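Local structure of nisin immunity protein (5XHB) at residues N121-D133 and L158-S171. The protein takes part in the immunity of Lactococcus lactis against externally supplied nisin, as a lipoprotein of the cell membrane. Sequence-based numbering, arbitrary orientation.
Sequences NFVIDKNDSRKID and LAEVRVFDSVSGKS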
ATOM      1  N   ASN A 121      -8.749   1.311  -0.082  1.00 31.30           N
ATOM      2  CA  ASN A 121      -9.370   1.069   1.216  1.00 28.85           C
ATOM      3  C   ASN A 121      -9.536  -0.426   1.435  1.00 25.95           C
ATOM      4  O   ASN A 121      -9.385  -1.217   0.501  1.00 21.22           O
ATOM      5  CB  ASN A 121     -10.718   1.779   1.330  1.00 28.58           C
ATOM      6  CG  ASN A 121     -11.481   1.786   0.030  1.00 43.17           C
ATOM      7  OD1 ASN A 121     -11.814   0.731  -0.514  1.00 45.20           O
ATOM      8  ND2 ASN A 121     -11.774   2.979  -0.482  1.00 45.96           N
ATOM      9  N   PHE A 122      -9.811  -0.813   2.676  1.00 19.63           N
ATOM     10  CA  PHE A 122      -9.944  -2.219   3.024  1.00 18.30           C
ATOM     11  C   PHE A 122     -11.422  -2.590   3.100  1.00 16.77           C
ATOM     12  O   PHE A 122     -12.189  -1.941   3.797  1.00 20.32           O
ATOM     13  CB  PHE A 122      -9.244  -2.514   4.358  1.00 13.85           C
ATOM     14  CG  PHE A 122      -7.765  -2.219   4.348  1.00 13.47           C
ATOM     15  CD1 PHE A 122      -6.865  -3.150   3.875  1.00 12.87           C
ATOM     16  CD2 PHE A 122      -7.282  -1.008   4.808  1.00 17.88           C
ATOM     17  CE1 PHE A 122      -5.495  -2.883   3.858  1.00 19.80           C
ATOM     18  CE2 PHE A 122      -5.925  -0.740   4.792  1.00 15.96           C
ATOM     19  CZ  PHE A 122      -5.033  -1.675   4.318  1.00 15.74           C
ATOM     20  N   VAL A 123     -11.808  -3.635   2.379  1.00 15.42           N
ATOM     21  CA  VAL A 123     -13.197  -4.070   2.334  1.00 20.41           C
ATOM     22  C   VAL A 123     -13.231  -5.581   2.458  1.00 16.37           C
ATOM     23  O   VAL A 123     -12.479  -6.274   1.776  1.00 16.33           O
ATOM     24  CB  VAL A 123     -13.889  -3.629   0.999  1.00 26.53           C
ATOM     25  CG1 VAL A 123     -15.259  -4.286   0.828  1.00 28.33           C
ATOM     26  CG2 VAL A 123     -14.009  -2.107   0.930  1.00 28.15           C
ATOM     27  N   ILE A 124     -14.089  -6.100   3.325  1.00 15.45           N
ATOM     28  CA  ILE A 124     -14.232  -7.546   3.434  1.00 13.03           C
ATOM     29  C   ILE A 124     -14.811  -8.035   2.122  1.00 15.28           C
ATOM     30  O   ILE A 124     -15.757  -7.444   1.619  1.00 17.78           O
ATOM     31  CB  ILE A 124     -15.140  -7.958   4.605  1.00 15.27           C
ATOM     32  CG1 ILE A 124     -14.527  -7.500   5.937  1.00 11.50           C
ATOM     33  CG2 ILE A 124     -15.319  -9.470   4.626  1.00 14.71           C
ATOM     34  CD1 ILE A 124     -15.528  -7.505   7.080  1.00 14.37           C
ATOM     35  N   ASP A 125     -14.219  -9.081   1.555  1.00 12.82           N
ATOM     36  CA  ASP A 125     -14.638  -9.573   0.247  1.00 15.88           C
ATOM     37  C   ASP A 125     -16.086 -10.055   0.293  1.00 18.31           C
ATOM     38  O   ASP A 125     -16.473 -10.784   1.198  1.00 15.37           O
ATOM     39  CB  ASP A 125     -13.714 -10.696  -0.219  1.00 14.64           C
ATOM     40  CG  ASP A 125     -13.997 -11.121  -1.651  1.00 21.81           C
ATOM     41  OD1 ASP A 125     -13.442 -10.497  -2.589  1.00 23.82           O
ATOM     42  OD2 ASP A 125     -14.771 -12.079  -1.837  1.00 22.36           O
ATOM     43  N   LYS A 126     -16.877  -9.647  -0.689  1.00 17.54           N
ATOM     44  CA  LYS A 126     -18.308  -9.956  -0.700  1.00 21.39           C
ATOM     45  C   LYS A 126     -18.575 -11.442  -0.893  1.00 19.35           C
ATOM     46  O   LYS A 126     -19.589 -11.958  -0.446  1.00 22.25           O
ATOM     47  CB  LYS A 126     -19.012  -9.163  -1.807  1.00 27.25           C
ATOM     48  CG  LYS A 126     -20.533  -9.264  -1.778  1.00 34.26           C
ATOM     49  CD  LYS A 126     -21.169  -8.553  -2.974  1.00 43.64           C
ATOM     50  CE  LYS A 126     -20.782  -9.200  -4.303  1.00 44.13           C
ATOM     51  NZ  LYS A 126     -21.509  -8.595  -5.466  1.00 50.02           N
ATOM     52  N   ASN A 127     -17.661 -12.134  -1.562  1.00 18.55           N
ATOM     53  CA  ASN A 127     -17.897 -13.533  -1.909  1.00 21.34           C
ATOM     54  C   ASN A 127     -17.299 -14.525  -0.922  1.00 23.90           C
ATOM     55  O   ASN A 127     -17.835 -15.618  -0.735  1.00 19.89           O
ATOM     56  CB  ASN A 127     -17.361 -13.809  -3.308  1.00 26.80           C
ATOM     57  CG  ASN A 127     -18.012 -12.925  -4.356  1.00 29.87           C
ATOM     58  OD1 ASN A 127     -17.336 -12.209  -5.087  1.00 33.87           O
ATOM     59  ND2 ASN A 127     -19.336 -12.958  -4.412  1.00 28.17           N
ATOM     60  N   ASP A 128     -16.196 -14.143  -0.285  1.00 16.25           N
ATOM     61  CA  ASP A 128     -15.530 -15.007   0.686  1.00 17.76           C
ATOM     62  C   ASP A 128     -15.134 -14.161   1.890  1.00 15.94           C
ATOM     63  O   ASP A 128     -14.262 -13.308   1.792  1.00 15.84           O
ATOM     64  CB  ASP A 128     -14.299 -15.680   0.063  1.00 18.42           C
ATOM     65  CG  ASP A 128     -13.631 -16.686   0.988  1.00 17.49           C
ATOM     66  OD1 ASP A 128     -13.971 -16.764   2.181  1.00 17.31           O
ATOM     67  OD2 ASP A 128     -12.723 -17.399   0.521  1.00 25.46           O
ATOM     68  N   SER A 129     -15.781 -14.400   3.024  1.00 15.13           N
ATOM     69  CA  SER A 129     -15.550 -13.581   4.212  1.00 13.66           C
ATOM     70  C   SER A 129     -14.144 -13.745   4.794  1.00 13.15           C
ATOM     71  O   SER A 129     -13.736 -12.970   5.659  1.00 15.79           O
ATOM     72  CB  SER A 129     -16.591 -13.912   5.284  1.00 16.45           C
ATOM     73  OG  SER A 129     -17.884 -13.571   4.825  1.00 16.43           O
ATOM     74  N   ARG A 130     -13.411 -14.755   4.345  1.00 13.65           N
ATOM     75  CA  ARG A 130     -12.067 -14.985   4.865  1.00 12.84           C
ATOM     76  C   ARG A 130     -11.052 -14.207   4.046  1.00 17.73           C
ATOM     77  O   ARG A 130      -9.850 -14.381   4.212  1.00 18.09           O
ATOM     78  CB  ARG A 130     -11.724 -16.477   4.863  1.00 13.44           C
ATOM     79  CG  ARG A 130     -12.731 -17.333   5.659  1.00 16.01           C
ATOM     80  CD  ARG A 130     -12.783 -18.774   5.147  1.00 29.64           C
ATOM     81  NE  ARG A 130     -13.015 -18.841   3.699  1.00 19.94           N
ATOM     82  CZ  ARG A 130     -13.016 -19.964   2.990  1.00 24.59           C
ATOM     83  NH1 ARG A 130     -12.808 -21.130   3.591  1.00 32.69           N
ATOM     84  NH2 ARG A 130     -13.227 -19.930   1.682  1.00 25.95           N
ATOM     85  N   LYS A 131     -11.546 -13.335   3.172  1.00 15.19           N
ATOM     86  CA  LYS A 131     -10.681 -12.544   2.306  1.00 14.97           C
ATOM     87  C   LYS A 131     -10.984 -11.061   2.405  1.00 15.48           C
ATOM     88  O   LYS A 131     -12.106 -10.660   2.711  1.00 13.31           O
ATOM     89  CB  LYS A 131     -10.822 -13.000   0.845  1.00 16.88           C
ATOM     90  CG  LYS A 131     -10.181 -14.362   0.586  1.00 17.93           C
ATOM     91  CD  LYS A 131     -10.330 -14.799  -0.875  1.00 22.52           C
ATOM     92  CE  LYS A 131      -9.610 -16.127  -1.113  1.00 28.08           C
ATOM     93  NZ  LYS A 131      -9.726 -16.583  -2.542  1.00 33.03           N
ATOM     94  N   ILE A 132      -9.962 -10.252   2.144  1.00 13.72           N
ATOM     95  CA  ILE A 132     -10.092  -8.810   2.162  1.00 13.75           C
ATOM     96  C   ILE A 132      -9.625  -8.242   0.836  1.00 13.93           C
ATOM     97  O   ILE A 132      -8.601  -8.674   0.300  1.00 15.75           O
ATOM     98  CB  ILE A 132      -9.281  -8.195   3.321  1.00 16.85           C
ATOM     99  CG1 ILE A 132      -9.983  -8.522   4.637  1.00 20.71           C
ATOM    100  CG2 ILE A 132      -9.155  -6.679   3.161  1.00 15.83           C
ATOM    101  CD1 ILE A 132      -9.320  -7.935   5.816  1.00 30.33           C
ATOM    102  N   ASP A 133     -10.397  -7.298   0.307  1.00 16.58           N
ATOM    103  CA  ASP A 133     -10.040  -6.594  -0.927  1.00 19.26           C
ATOM    104  C   ASP A 133      -9.299  -5.300  -0.605  1.00 15.37           C
ATOM    105  O   ASP A 133      -9.751  -4.508   0.229  1.00 17.88           O
ATOM    106  CB  ASP A 133     -11.282  -6.260  -1.753  1.00 15.85           C
ATOM    107  CG  ASP A 133     -12.165  -7.469  -2.022  1.00 21.93           C
ATOM    108  OD1 ASP A 133     -11.689  -8.619  -1.916  1.00 20.87           O
ATOM    109  OD2 ASP A 133     -13.350  -7.253  -2.337  1.00 26.33           O
ATOM    110  N   LEU A 158     -12.365  -1.981  10.895  1.00 10.73           N
ATOM    111  CA  LEU A 158     -13.508  -2.525  10.188  1.00 15.13           C
ATOM    112  C   LEU A 158     -14.739  -2.472  11.097  1.00 15.75           C
ATOM    113  O   LEU A 158     -15.767  -1.895  10.721  1.00 16.33           O
ATOM    114  CB  LEU A 158     -13.218  -3.959   9.728  1.00 14.78           C
ATOM    115  CG  LEU A 158     -12.180  -4.054   8.595  1.00 18.17           C
ATOM    116  CD1 LEU A 158     -11.719  -5.496   8.345  1.00 15.81           C
ATOM    117  CD2 LEU A 158     -12.767  -3.476   7.319  1.00 23.69           C
ATOM    118  N   ALA A 159     -14.616  -3.046  12.296  1.00 12.39           N
ATOM    119  CA  ALA A 159     -15.730  -3.159  13.233  1.00 13.51           C
ATOM    120  C   ALA A 159     -16.953  -3.768  12.534  1.00 14.29           C
ATOM    121  O   ALA A 159     -18.035  -3.177  12.486  1.00 12.93           O
ATOM    122  CB  ALA A 159     -16.065  -1.793  13.854  1.00 14.53           C
ATOM    123  N   GLU A 160     -16.741  -4.952  11.979  1.00 12.97           N
ATOM    124  CA  GLU A 160     -17.745  -5.649  11.196  1.00 10.56           C
ATOM    125  C   GLU A 160     -17.898  -7.030  11.742  1.00 10.70           C
ATOM    126  O   GLU A 160     -17.055  -7.501  12.498  1.00 11.25           O
ATOM    127  CB  GLU A 160     -17.359  -5.741   9.710  1.00 11.64           C
ATOM    128  CG  GLU A 160     -17.432  -4.441   8.959  1.00 16.65           C
ATOM    129  CD  GLU A 160     -18.845  -4.110   8.578  1.00 24.18           C
ATOM    130  OE1 GLU A 160     -19.625  -5.062   8.345  1.00 24.36           O
ATOM    131  OE2 GLU A 160     -19.176  -2.908   8.505  1.00 26.20           O
ATOM    132  N   VAL A 161     -18.984  -7.673  11.340  1.00 12.51           N
ATOM    133  CA  VAL A 161     -19.256  -9.046  11.697  1.00  9.85           C
ATOM    134  C   VAL A 161     -19.598  -9.805  10.427  1.00 12.06           C
ATOM    135  O   VAL A 161     -20.316  -9.284   9.563  1.00 12.50           O
ATOM    136  CB  VAL A 161     -20.434  -9.165  12.681  1.00 12.26           C
ATOM    137  CG1 VAL A 161     -20.745 -10.629  12.931  1.00 11.61           C
ATOM    138  CG2 VAL A 161     -20.136  -8.421  13.995  1.00 11.93           C
ATOM    139  N   ARG A 162     -19.085 -11.022  10.303  1.00 11.99           N
ATOM    140  CA  ARG A 162     -19.562 -11.941   9.275  1.00 12.72           C
ATOM    141  C   ARG A 162     -19.829 -13.277   9.943  1.00 11.98           C
ATOM    142  O   ARG A 162     -19.024 -13.762  10.726  1.00 13.35           O
ATOM    143  CB  ARG A 162     -18.555 -12.118   8.118  1.00 11.83           C
ATOM    144  CG  ARG A 162     -18.266 -10.867   7.294  1.00 10.87           C
ATOM    145  CD  ARG A 162     -19.492 -10.435   6.474  1.00 17.85           C
ATOM    146  NE  ARG A 162     -19.220  -9.263   5.645  1.00 15.88           N
ATOM    147  CZ  ARG A 162     -19.307  -8.006   6.073  1.00 17.57           C
ATOM    148  NH1 ARG A 162     -19.652  -7.748   7.332  1.00 14.19           N
ATOM    149  NH2 ARG A 162     -19.039  -7.003   5.245  1.00 17.48           N
ATOM    150  N   VAL A 163     -20.970 -13.859   9.612  1.00 15.00           N
ATOM    151  CA  VAL A 163     -21.279 -15.230   9.954  1.00 14.26           C
ATOM    152  C   VAL A 163     -21.307 -15.961   8.627  1.00 14.69           C
ATOM    153  O   VAL A 163     -22.053 -15.573   7.721  1.00 14.07           O
ATOM    154  CB  VAL A 163     -22.636 -15.360  10.667  1.00 16.24           C
ATOM    155  CG1 VAL A 163     -22.993 -16.832  10.873  1.00 15.85           C
ATOM    156  CG2 VAL A 163     -22.620 -14.594  11.994  1.00 16.34           C
ATOM    157  N   PHE A 164     -20.496 -16.999   8.486  1.00 13.47           N
ATOM    158  CA  PHE A 164     -20.321 -17.574   7.161  1.00 13.36           C
ATOM    159  C   PHE A 164     -20.209 -19.074   7.234  1.00 15.90           C
ATOM    160  O   PHE A 164     -19.933 -19.627   8.285  1.00 14.59           O
ATOM    161  CB  PHE A 164     -19.095 -16.979   6.440  1.00 13.27           C
ATOM    162  CG  PHE A 164     -17.805 -17.057   7.227  1.00 12.96           C
ATOM    163  CD1 PHE A 164     -17.005 -18.185   7.172  1.00 12.79           C
ATOM    164  CD2 PHE A 164     -17.389 -15.979   8.004  1.00 13.04           C
ATOM    165  CE1 PHE A 164     -15.801 -18.252   7.886  1.00 15.19           C
ATOM    166  CE2 PHE A 164     -16.198 -16.037   8.734  1.00 13.70           C
ATOM    167  CZ  PHE A 164     -15.405 -17.172   8.674  1.00 13.85           C
ATOM    168  N   ASP A 165     -20.476 -19.725   6.107  1.00 15.89           N
ATOM    169  CA  ASP A 165     -20.280 -21.161   5.996  1.00 17.54           C
ATOM    170  C   ASP A 165     -18.831 -21.485   6.280  1.00 15.77           C
ATOM    171  O   ASP A 165     -17.942 -20.943   5.635  1.00 18.04           O
ATOM    172  CB  ASP A 165     -20.665 -21.652   4.598  1.00 18.03           C
ATOM    173  CG  ASP A 165     -20.683 -23.160   4.502  1.00 24.25           C
ATOM    174  OD1 ASP A 165     -19.599 -23.772   4.636  1.00 21.52           O
ATOM    175  OD2 ASP A 165     -21.779 -23.726   4.295  1.00 22.58           O
ATOM    176  N   SER A 166     -18.585 -22.378   7.229  1.00 17.55           N
ATOM    177  CA  SER A 166     -17.216 -22.659   7.663  1.00 18.76           C
ATOM    178  C   SER A 166     -16.318 -23.192   6.553  1.00 23.54           C
ATOM    179  O   SER A 166     -15.110 -22.970   6.568  1.00 19.78           O
ATOM    180  CB  SER A 166     -17.226 -23.652   8.819  1.00 20.22           C
ATOM    181  OG  SER A 166     -17.941 -23.127   9.918  1.00 24.02           O
ATOM    182  N   VAL A 167     -16.905 -23.894   5.591  1.00 20.07           N
ATOM    183  CA  VAL A 167     -16.123 -24.490   4.519  1.00 20.22           C
ATOM    184  C   VAL A 167     -15.978 -23.567   3.307  1.00 19.46           C
ATOM    185  O   VAL A 167     -14.880 -23.396   2.794  1.00 23.16           O
ATOM    186  CB  VAL A 167     -16.737 -25.829   4.056  1.00 24.04           C
ATOM    187  CG1 VAL A 167     -15.995 -26.374   2.821  1.00 23.52           C
ATOM    188  CG2 VAL A 167     -16.713 -26.837   5.186  1.00 23.20           C
ATOM    189  N   SER A 168     -17.072 -22.952   2.866  1.00 18.08           N
ATOM    190  CA  SER A 168     -17.050 -22.159   1.637  1.00 18.62           C
ATOM    191  C   SER A 168     -16.727 -20.677   1.819  1.00 19.72           C
ATOM    192  O   SER A 168     -16.378 -19.996   0.851  1.00 16.45           O
ATOM    193  CB  SER A 168     -18.389 -22.264   0.921  1.00 18.64           C
ATOM    194  OG  SER A 168     -19.415 -21.557   1.622  1.00 18.98           O
ATOM    195  N   GLY A 169     -16.907 -20.163   3.035  1.00 19.22           N
ATOM    196  CA  GLY A 169     -16.676 -18.753   3.288  1.00 16.24           C
ATOM    197  C   GLY A 169     -17.811 -17.816   2.915  1.00 15.17           C
ATOM    198  O   GLY A 169     -17.692 -16.604   3.082  1.00 12.89           O
ATOM    199  N   LYS A 170     -18.919 -18.361   2.407  1.00 12.76           N
ATOM    200  CA  LYS A 170     -20.027 -17.520   1.969  1.00 15.88           C
ATOM    201  C   LYS A 170     -20.810 -17.003   3.158  1.00 17.50           C
ATOM    202  O   LYS A 170     -21.217 -17.777   4.015  1.00 15.63           O
ATOM    203  CB  LYS A 170     -20.960 -18.284   1.029  1.00 16.47           C
ATOM    204  CG  LYS A 170     -20.300 -18.753  -0.251  1.00 20.79           C
ATOM    205  CD  LYS A 170     -21.329 -19.408  -1.188  1.00 25.23           C
ATOM    206  CE  LYS A 170     -20.668 -19.819  -2.490  1.00 29.45           C
ATOM    207  NZ  LYS A 170     -21.601 -20.497  -3.479  1.00 34.07           N
ATOM    208  N   SER A 171     -21.048 -15.696   3.189  1.00 14.46           N
ATOM    209  CA  SER A 171     -21.681 -15.095   4.348  1.00 18.89           C
ATOM    210  C   SER A 171     -23.155 -15.384   4.381  1.00 19.96           C
ATOM    211  O   SER A 171     -23.794 -15.637   3.358  1.00 20.07           O
ATOM    212  CB  SER A 171     -21.477 -13.582   4.374  1.00 20.17           C
ATOM    213  OG  SER A 171     -22.007 -13.012   3.202  1.00 25.29           O
TER
HETATM  214  O   HOH W   1     -18.301  -7.679   2.412  1.00 24.06           O
HETATM  215  O   HOH W   2     -18.285 -11.189   3.326  1.00 26.41           O
HETATM  216  O   HOH W   3     -19.107 -14.013   1.920  1.00 25.63           O
HETATM  217  O   HOH W   4     -20.699 -10.650   2.520  1.00 31.86           O
HETATM  218  O   HOH W   5     -16.654 -18.036  -1.005  1.00 21.04           O
HETATM  219  O   HOH W   6     -13.473 -22.925   0.372  1.00 31.90           O
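Ile124 sets its CD1 methyl over the centre of one face of the Arg162 guanidinium, 3.9 Å from Arg162 CZ. The same methyl touches Glu160 CB. The Arg162 chain bends at its second torsion (chi2 -68°), which turns the guanidinium back along its own strand. There Arg162 NH1 makes a salt bridge to Glu160 OE1 at 2.9 Å, nearly straight and in the guanidinium plane, and also bonds to Val161 O. Two waters at the edge of the group link NH2 to Ile124 O and NE to Asp125 O. All three guanidinium nitrogens are thus bonded, which should fix its rotation under the methyl. Farther along, Leu158 CD1 lies against Ile124 CG1 and Ile132 CD1.

Strands 123-124 and 151-165 are the two outermost strands of one antiparallel sheet in the Spa1 C-terminal domain. The sheet curls enough for these edges to meet through side chains, waters and a turn. That turn, type I from Asp128 to Lys131, docks on the loop after strand 151-165. Ser129 N donates to Gly169 O at 2.9 Å, almost straight at 178°. Ser129 CB packs 3.5 Å from Phe164 CD2, and Trp194 meets the Phe164 ring edge-to-face. Arg130 forms a two-pronged salt bridge with the Asp128 carboxylate, Arg130 NE 2.7 Å from Asp128 OD1 and NH2 bonded to OD2. Asp128 OD1 also accepts from Arg130 N, closing an Asx turn. Gly169 CA and Ser168 C lie over one face of the Arg130 guanidinium, toward its rim, while its NH1 makes a weak bond to Val167 O.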